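Dehydrogenase (Chromobacterium violaceum, PDB 3Q2I) probably oxidises UDP-N-acetylglucosaminuronic acid with NAD as cofactor, as a WlbA-type dehydrogenase in the biosynthesis of 2,3-diacetamido-2,3-dideoxy-D-mannuronic acid. Local coordinates at residues 42-47 with 59-64; 15-20 with 74-79. One frame throughout, in Å; residues are numbered along the deposited sequence.

Contact 1 (42-47 with 59-64); sequences IDVCDI and TGARGH. With NAI (1,4-dihydronicotinamide adenine dinucleotide), chain B.
His64 reaches back along the edge strand of the sheet to Asp43, its NE2 donating to OD1 over 2.8 Å in a nearly straight bond (167°). The oxygen lies close to the plane of the imidazole, whose NE2 comes in on the anti side of OD1 but tilted out of the carboxylate plane, ring and carboxylate being 45° apart. OD2, the other oxygen, hydrogen-bonds Thr74 OG1, and Met70 of helix 67-73 packs on this buried pair. Beneath it the backbones of 42-45 and 62-64 run parallel, as expected where a beta-alpha-beta crossover through helix 49-59 returns to the sheet. Val44 N donates to Arg62 O at 2.7 Å, whereas the return bond from His64 N to Val44 O is weak, bent to 129°. On the face shared with helix 49-59, CG1 of Val44 rests against CB of Ala61 at 3.9 Å, with Leu52 and Val56 closing over the valine.

The solvent side lies at the same end as the His64-Asp43 bond, where Arg62 is exposed; its aliphatic chain runs beside Asp43, CD 3.5 Å from OD1, but its NE stays 4.8 Å from that oxygen, too far for a salt bridge.

At the cofactor end, past the last strand pair, Asp46 N still bonds His64 O, while the buried Asp46 carboxylate turns to the cofactor, OD1 taking O2B and OD2 taking O3B of the adenosine ribose at 2.5 Å. An acidic residue gripping both ribose hydroxyls after the second strand is the classical Rossmann signature of NAD use, consistent with discrimination against a 2'-phosphate.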
loop_
_atom_site.group_PDB
_atom_site.type_symbol
_atom_site.label_atom_id
_atom_site.label_comp_id
_atom_site.label_asym_id
_atom_site.label_seq_id
_atom_site.Cartn_x
_atom_site.Cartn_y
_atom_site.Cartn_z
ATOM N N ILE A 42 -25.511 -34.525 -34.474
ATOM C CA ILE A 42 -25.098 -35.862 -34.864
ATOM C C ILE A 42 -24.384 -36.658 -33.778
ATOM O O ILE A 42 -24.207 -37.868 -33.911
ATOM C CB ILE A 42 -24.235 -35.839 -36.157
ATOM C CG1 ILE A 42 -23.092 -34.823 -36.000
ATOM C CG2 ILE A 42 -25.071 -35.344 -37.337
ATOM C CD1 ILE A 42 -21.884 -35.088 -36.898
ATOM N N ASP A 43 -23.943 -35.996 -32.696
ATOM C CA ASP A 43 -23.194 -36.704 -31.681
ATOM C C ASP A 43 -23.403 -35.984 -30.338
ATOM O O ASP A 43 -23.463 -34.754 -30.331
ATOM C CB ASP A 43 -21.705 -36.657 -32.019
ATOM C CG ASP A 43 -21.369 -37.494 -33.228
ATOM O OD1 ASP A 43 -21.226 -38.730 -33.046
ATOM O OD2 ASP A 43 -21.264 -36.911 -34.327
ATOM N N VAL A 44 -23.598 -36.753 -29.273
ATOM C CA VAL A 44 -23.792 -36.186 -27.930
ATOM C C VAL A 44 -22.886 -36.932 -26.973
ATOM O O VAL A 44 -22.501 -38.094 -27.185
ATOM C CB VAL A 44 -25.253 -36.178 -27.429
ATOM C CG1 VAL A 44 -26.094 -35.208 -28.198
ATOM C CG2 VAL A 44 -25.863 -37.615 -27.419
ATOM N N CYS A 45 -22.478 -36.241 -25.894
ATOM C CA CYS A 45 -21.515 -36.814 -24.976
ATOM C C CYS A 45 -21.908 -36.439 -23.543
ATOM O O CYS A 45 -22.252 -35.280 -23.279
ATOM C CB CYS A 45 -20.115 -36.249 -25.248
ATOM S SG CYS A 45 -18.903 -36.753 -24.021
ATOM N N ASP A 46 -21.880 -37.429 -22.653
ATOM C CA ASP A 46 -22.039 -37.211 -21.211
ATOM C C ASP A 46 -21.365 -38.306 -20.403
ATOM O O ASP A 46 -21.379 -39.494 -20.798
ATOM C CB ASP A 46 -23.506 -36.982 -20.814
ATOM C CG ASP A 46 -23.644 -36.224 -19.493
ATOM O OD1 ASP A 46 -23.048 -36.694 -18.498
ATOM O OD2 ASP A 46 -24.314 -35.175 -19.467
ATOM N N ILE A 47 -20.697 -37.946 -19.304
ATOM C CA ILE A 47 -20.037 -38.977 -18.504
ATOM C C ILE A 47 -21.046 -39.743 -17.631
ATOM O O ILE A 47 -20.672 -40.711 -16.954
ATOM C CB ILE A 47 -18.898 -38.398 -17.615
ATOM C CG1 ILE A 47 -19.458 -37.334 -16.662
ATOM C CG2 ILE A 47 -17.738 -37.922 -18.470
ATOM C CD1 ILE A 47 -18.446 -36.910 -15.579
ATOM N N THR A 59 -32.811 -37.172 -29.328
ATOM C CA THR A 59 -32.270 -36.379 -30.444
ATOM C C THR A 59 -31.898 -37.277 -31.618
ATOM O O THR A 59 -31.766 -36.786 -32.737
ATOM C CB THR A 59 -30.956 -35.680 -30.009
ATOM O OG1 THR A 59 -29.988 -36.669 -29.672
ATOM C CG2 THR A 59 -31.214 -34.750 -28.832
ATOM N N GLY A 60 -31.695 -38.565 -31.354
ATOM C CA GLY A 60 -31.267 -39.514 -32.386
ATOM C C GLY A 60 -29.769 -39.516 -32.657
ATOM O O GLY A 60 -29.257 -40.328 -33.432
ATOM N N ALA A 61 -29.044 -38.572 -32.055
ATOM C CA ALA A 61 -27.604 -38.466 -32.236
ATOM C C ALA A 61 -26.902 -39.704 -31.712
ATOM O O ALA A 61 -27.448 -40.349 -30.825
ATOM C CB ALA A 61 -27.112 -37.242 -31.423
ATOM N N ARG A 62 -25.694 -40.008 -32.194
ATOM C CA ARG A 62 -24.866 -41.014 -31.550
ATOM C C ARG A 62 -24.363 -40.533 -30.199
ATOM O O ARG A 62 -24.046 -39.339 -30.057
ATOM C CB ARG A 62 -23.623 -41.368 -32.353
ATOM C CG ARG A 62 -23.870 -41.747 -33.811
ATOM C CD ARG A 62 -22.571 -41.611 -34.596
ATOM N NE ARG A 62 -22.504 -42.559 -35.701
ATOM C CZ ARG A 62 -22.473 -42.215 -36.986
ATOM N NH1 ARG A 62 -22.505 -40.930 -37.328
ATOM N NH2 ARG A 62 -22.413 -43.164 -37.916
ATOM N N GLY A 63 -24.169 -41.490 -29.294
ATOM C CA GLY A 63 -23.743 -41.201 -27.912
ATOM C C GLY A 63 -22.286 -41.516 -27.652
ATOM O O GLY A 63 -21.730 -42.465 -28.204
ATOM N N HIS A 64 -21.633 -40.759 -26.762
ATOM C CA HIS A 64 -20.259 -41.076 -26.396
ATOM C C HIS A 64 -20.043 -40.828 -24.913
ATOM O O HIS A 64 -20.626 -39.891 -24.375
ATOM C CB HIS A 64 -19.327 -40.136 -27.161
ATOM C CG HIS A 64 -19.503 -40.185 -28.645
ATOM N ND1 HIS A 64 -18.684 -40.943 -29.458
ATOM C CD2 HIS A 64 -20.378 -39.559 -29.467
ATOM C CE1 HIS A 64 -19.057 -40.789 -30.716
ATOM N NE2 HIS A 64 -20.077 -39.949 -30.751
HETATM P PA NAI B . -26.027 -29.508 -15.408
HETATM O O1A NAI B . -25.374 -29.927 -14.155
HETATM O O2A NAI B . -27.605 -29.664 -15.557
HETATM O O5B NAI B . -25.416 -30.199 -16.690
HETATM C C5B NAI B . -24.292 -30.959 -16.347
HETATM C C4B NAI B . -23.985 -31.899 -17.504
HETATM O O4B NAI B . -22.590 -31.999 -17.840
HETATM C C3B NAI B . -24.361 -33.161 -16.727
HETATM O O3B NAI B . -25.281 -33.965 -17.481
HETATM C C2B NAI B . -23.018 -33.800 -16.337
HETATM O O2B NAI B . -23.058 -35.213 -16.183
HETATM C C1B NAI B . -22.212 -33.378 -17.588
HETATM N N9A NAI B . -20.782 -33.509 -17.431
HETATM C C8A NAI B . -20.034 -33.117 -16.346
HETATM N N7A NAI B . -18.776 -33.333 -16.611
HETATM C C5A NAI B . -18.624 -33.778 -17.904
HETATM C C6A NAI B . -17.542 -34.180 -18.713
HETATM N N6A NAI B . -16.236 -34.125 -18.274
HETATM N N1A NAI B . -17.800 -34.623 -19.955
HETATM C C2A NAI B . -19.044 -34.692 -20.382
HETATM N N3A NAI B . -20.116 -34.337 -19.679
HETATM C C4A NAI B . -19.922 -33.899 -18.416
HETATM O O3 NAI B . -25.694 -27.967 -15.634
HETATM P PN NAI B . -26.409 -26.939 -16.542
HETATM O O1N NAI B . -27.360 -26.087 -15.752
HETATM O O2N NAI B . -26.969 -27.513 -17.866
HETATM O O5D NAI B . -25.317 -25.767 -16.832
HETATM C C5D NAI B . -24.488 -26.171 -17.896
HETATM C C4D NAI B . -23.665 -25.002 -18.430
HETATM O O4D NAI B . -24.627 -24.120 -19.032
HETATM C C3D NAI B . -23.003 -24.119 -17.335
HETATM O O3D NAI B . -21.810 -23.591 -17.918
HETATM C C2D NAI B . -23.997 -22.967 -17.145
HETATM O O2D NAI B . -23.353 -21.751 -16.774
HETATM C C1D NAI B . -24.614 -22.784 -18.563
HETATM N N1N NAI B . -25.939 -22.207 -18.535
HETATM C C2N NAI B . -26.210 -21.177 -19.309
HETATM C C3N NAI B . -27.448 -20.523 -19.278
HETATM C C7N NAI B . -27.749 -19.388 -20.179
HETATM O O7N NAI B . -28.566 -18.513 -19.962
HETATM N N7N NAI B . -27.077 -19.264 -21.361
HETATM C C4N NAI B . -28.372 -20.952 -18.304
HETATM C C5N NAI B . -28.080 -22.101 -17.591
HETATM C C6N NAI B . -26.858 -22.714 -17.705
#

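Contact 2 (15-20 with 74-79); sequences RFALVG and TDADIV. With NAI (1,4-dihydronicotinamide adenine dinucleotide), chain B.
Two acidic side chains flank Arg15 at the start of the central strand, and they bind different parts of it. The charged contact is with Asp75: NH1 meets OD2 at 2.6 Å in a salt bridge, brought about by a bend in the arginine chain (chi3 -78°) that also lays one guanidinium face under Asp75 O. The planes are 56° apart, and NH1 alone comes within salt-bridge range of OD2.

Among the hydrogen bonds, Asp77 OD2 accepts one from Arg15 N at 2.8 Å, almost straight (175°), and also forms a salt bridge with Arg12. Ile78 N to Arg15 O and Ala17 N to Ile78 O make the regular parallel pair, and Asp77 N is a second donor to Arg15 O.

Apolar contacts divide between the faces of the sheet. Ile78 lies alongside Phe16, its CD1 3.8 Å from ring atom CE1, whereas Ala17 CB packs on Ala76 CB at 3.7 Å on the other face. Val19 CG2 touches adenine C2A at 3.4 Å. This pairs the first and fourth strands of the Rossmann sheet; the acids tie down the N-terminal end of the pair, while at the other end of strand 14-19 the apolar Val19 meets adenine.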
loop_
_atom_site.group_PDB
_atom_site.type_symbol
_atom_site.label_atom_id
_atom_site.label_comp_id
_atom_site.label_asym_id
_atom_site.label_seq_id
_atom_site.Cartn_x
_atom_site.Cartn_y
_atom_site.Cartn_z
ATOM N N ARG A 15 -23.336 -29.360 -39.101
ATOM C CA ARG A 15 -23.312 -30.469 -38.183
ATOM C C ARG A 15 -22.846 -30.003 -36.801
ATOM O O ARG A 15 -21.828 -29.306 -36.720
ATOM C CB ARG A 15 -22.433 -31.575 -38.744
ATOM C CG ARG A 15 -23.014 -32.038 -40.094
ATOM C CD ARG A 15 -22.155 -33.084 -40.736
ATOM N NE ARG A 15 -20.966 -32.545 -41.387
ATOM C CZ ARG A 15 -20.204 -33.258 -42.213
ATOM N NH1 ARG A 15 -20.526 -34.518 -42.471
ATOM N NH2 ARG A 15 -19.127 -32.725 -42.778
ATOM N N PHE A 16 -23.609 -30.366 -35.777
ATOM C CA PHE A 16 -23.284 -30.038 -34.368
ATOM C C PHE A 16 -22.971 -31.283 -33.548
ATOM O O PHE A 16 -23.570 -32.354 -33.725
ATOM C CB PHE A 16 -24.471 -29.306 -33.773
ATOM C CG PHE A 16 -24.650 -27.894 -34.282
ATOM C CD1 PHE A 16 -24.045 -26.823 -33.627
ATOM C CD2 PHE A 16 -25.339 -27.631 -35.464
ATOM C CE1 PHE A 16 -24.200 -25.538 -34.107
ATOM C CE2 PHE A 16 -25.505 -26.348 -35.944
ATOM C CZ PHE A 16 -24.911 -25.293 -35.280
ATOM N N ALA A 17 -22.034 -31.180 -32.600
ATOM C CA ALA A 17 -21.897 -32.205 -31.574
ATOM C C ALA A 17 -22.072 -31.470 -30.238
ATOM O O ALA A 17 -21.868 -30.227 -30.167
ATOM C CB ALA A 17 -20.535 -32.868 -31.620
ATOM N N LEU A 18 -22.550 -32.186 -29.224
ATOM C CA LEU A 18 -22.755 -31.524 -27.940
ATOM C C LEU A 18 -22.188 -32.317 -26.767
ATOM O O LEU A 18 -22.314 -33.538 -26.693
ATOM C CB LEU A 18 -24.228 -31.196 -27.706
ATOM C CG LEU A 18 -24.745 -30.641 -26.363
ATOM C CD1 LEU A 18 -25.874 -29.690 -26.530
ATOM C CD2 LEU A 18 -25.007 -31.685 -25.276
ATOM N N VAL A 19 -21.535 -31.638 -25.827
ATOM C CA VAL A 19 -21.025 -32.330 -24.647
ATOM C C VAL A 19 -21.612 -31.719 -23.380
ATOM O O VAL A 19 -21.654 -30.484 -23.239
ATOM C CB VAL A 19 -19.461 -32.365 -24.608
ATOM C CG1 VAL A 19 -18.871 -30.982 -24.725
ATOM C CG2 VAL A 19 -18.944 -33.114 -23.409
ATOM N N GLY A 20 -22.141 -32.589 -22.531
ATOM C CA GLY A 20 -22.866 -32.154 -21.328
ATOM C C GLY A 20 -24.377 -32.123 -21.439
ATOM O O GLY A 20 -25.007 -31.122 -21.754
ATOM N N THR A 74 -16.464 -37.685 -34.459
ATOM C CA THR A 74 -17.493 -36.846 -35.037
ATOM C C THR A 74 -16.955 -36.064 -36.235
ATOM O O THR A 74 -15.784 -35.704 -36.279
ATOM C CB THR A 74 -18.091 -35.904 -33.967
ATOM O OG1 THR A 74 -19.276 -35.278 -34.476
ATOM C CG2 THR A 74 -17.072 -34.822 -33.565
ATOM N N ASP A 75 -17.791 -35.821 -37.229
ATOM C CA ASP A 75 -17.411 -34.834 -38.234
ATOM C C ASP A 75 -18.304 -33.613 -38.081
ATOM O O ASP A 75 -18.763 -32.989 -39.037
ATOM C CB ASP A 75 -17.391 -35.449 -39.643
ATOM C CG ASP A 75 -18.753 -35.920 -40.102
ATOM O OD1 ASP A 75 -19.696 -36.022 -39.292
ATOM O OD2 ASP A 75 -18.893 -36.161 -41.321
ATOM N N ALA A 76 -18.592 -33.267 -36.827
ATOM C CA ALA A 76 -19.363 -32.050 -36.593
ATOM C C ALA A 76 -18.539 -30.865 -37.065
ATOM O O ALA A 76 -17.310 -30.938 -37.060
ATOM C CB ALA A 76 -19.686 -31.905 -35.084
ATOM N N ASP A 77 -19.221 -29.799 -37.470
ATOM C CA ASP A 77 -18.586 -28.513 -37.770
ATOM C C ASP A 77 -18.283 -27.785 -36.438
ATOM O O ASP A 77 -17.233 -27.165 -36.298
ATOM C CB ASP A 77 -19.541 -27.661 -38.600
ATOM C CG ASP A 77 -19.799 -28.259 -39.982
ATOM O OD1 ASP A 77 -18.802 -28.508 -40.670
ATOM O OD2 ASP A 77 -20.962 -28.538 -40.307
ATOM N N ILE A 78 -19.249 -27.828 -35.532
ATOM C CA ILE A 78 -19.192 -27.123 -34.236
ATOM C C ILE A 78 -19.441 -28.083 -33.072
ATOM O O ILE A 78 -20.306 -28.960 -33.147
ATOM C CB ILE A 78 -20.287 -26.078 -34.203
ATOM C CG1 ILE A 78 -19.940 -25.052 -35.275
ATOM C CG2 ILE A 78 -20.474 -25.508 -32.731
ATOM C CD1 ILE A 78 -21.008 -24.036 -35.560
ATOM N N VAL A 79 -18.689 -27.926 -31.983
ATOM C CA VAL A 79 -18.836 -28.744 -30.777
ATOM C C VAL A 79 -19.380 -27.792 -29.722
ATOM O O VAL A 79 -18.818 -26.704 -29.527
ATOM C CB VAL A 79 -17.518 -29.366 -30.266
ATOM C CG1 VAL A 79 -17.749 -30.156 -28.958
ATOM C CG2 VAL A 79 -16.956 -30.366 -31.294
HETATM P PA NAI B . -26.027 -29.508 -15.408
HETATM O O1A NAI B . -25.374 -29.927 -14.155
HETATM O O2A NAI B . -27.605 -29.664 -15.557
HETATM O O5B NAI B . -25.416 -30.199 -16.690
HETATM C C5B NAI B . -24.292 -30.959 -16.347
HETATM C C4B NAI B . -23.985 -31.899 -17.504
HETATM O O4B NAI B . -22.590 -31.999 -17.840
HETATM C C3B NAI B . -24.361 -33.161 -16.727
HETATM O O3B NAI B . -25.281 -33.965 -17.481
HETATM C C2B NAI B . -23.018 -33.800 -16.337
HETATM O O2B NAI B . -23.058 -35.213 -16.183
HETATM C C1B NAI B . -22.212 -33.378 -17.588
HETATM N N9A NAI B . -20.782 -33.509 -17.431
HETATM C C8A NAI B . -20.034 -33.117 -16.346
HETATM N N7A NAI B . -18.776 -33.333 -16.611
HETATM C C5A NAI B . -18.624 -33.778 -17.904
HETATM C C6A NAI B . -17.542 -34.180 -18.713
HETATM N N6A NAI B . -16.236 -34.125 -18.274
HETATM N N1A NAI B . -17.800 -34.623 -19.955
HETATM C C2A NAI B . -19.044 -34.692 -20.382
HETATM N N3A NAI B . -20.116 -34.337 -19.679
HETATM C C4A NAI B . -19.922 -33.899 -18.416
HETATM O O3 NAI B . -25.694 -27.967 -15.634
HETATM P PN NAI B . -26.409 -26.939 -16.542
HETATM O O1N NAI B . -27.360 -26.087 -15.752
HETATM O O2N NAI B . -26.969 -27.513 -17.866
HETATM O O5D NAI B . -25.317 -25.767 -16.832
HETATM C C5D NAI B . -24.488 -26.171 -17.896
HETATM C C4D NAI B . -23.665 -25.002 -18.430
HETATM O O4D NAI B . -24.627 -24.120 -19.032
HETATM C C3D NAI B . -23.003 -24.119 -17.335
HETATM O O3D NAI B . -21.810 -23.591 -17.918
HETATM C C2D NAI B . -23.997 -22.967 -17.145
HETATM O O2D NAI B . -23.353 -21.751 -16.774
HETATM C C1D NAI B . -24.614 -22.784 -18.563
HETATM N N1N NAI B . -25.939 -22.207 -18.535
HETATM C C2N NAI B . -26.210 -21.177 -19.309
HETATM C C3N NAI B . -27.448 -20.523 -19.278
HETATM C C7N NAI B . -27.749 -19.388 -20.179
HETATM O O7N NAI B . -28.566 -18.513 -19.962
HETATM N N7N NAI B . -27.077 -19.264 -21.361
HETATM C C4N NAI B . -28.372 -20.952 -18.304
HETATM C C5N NAI B . -28.080 -22.101 -17.591
HETATM C C6N NAI B . -26.858 -22.714 -17.705
#

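Contacts 1 and 2 are neighbours in one parallel sheet, their centres about 9 Å apart, with 42-47 sandwiched between 59-64 and 15-20; along the chain, contact 1 is nested inside the loop that contact 2 closes. Two probable hydrogen bonds join them: Asp43 OD2 to Thr74 OG1 at 2.6 Å, on the side away from the cofactor, and Gly20 N to Cys45 O at 2.8 Å, beside it. Ile42 CD1 also packs on Thr74 OG1 at 3.6 Å. The ends of strands 39-45 and 14-19, and the residues just after them, bring Asp46 to the adenosine ribose and Val19 and Gly20 to the adenine and ribose; 59-64 and 74-79 do not touch the cofactor.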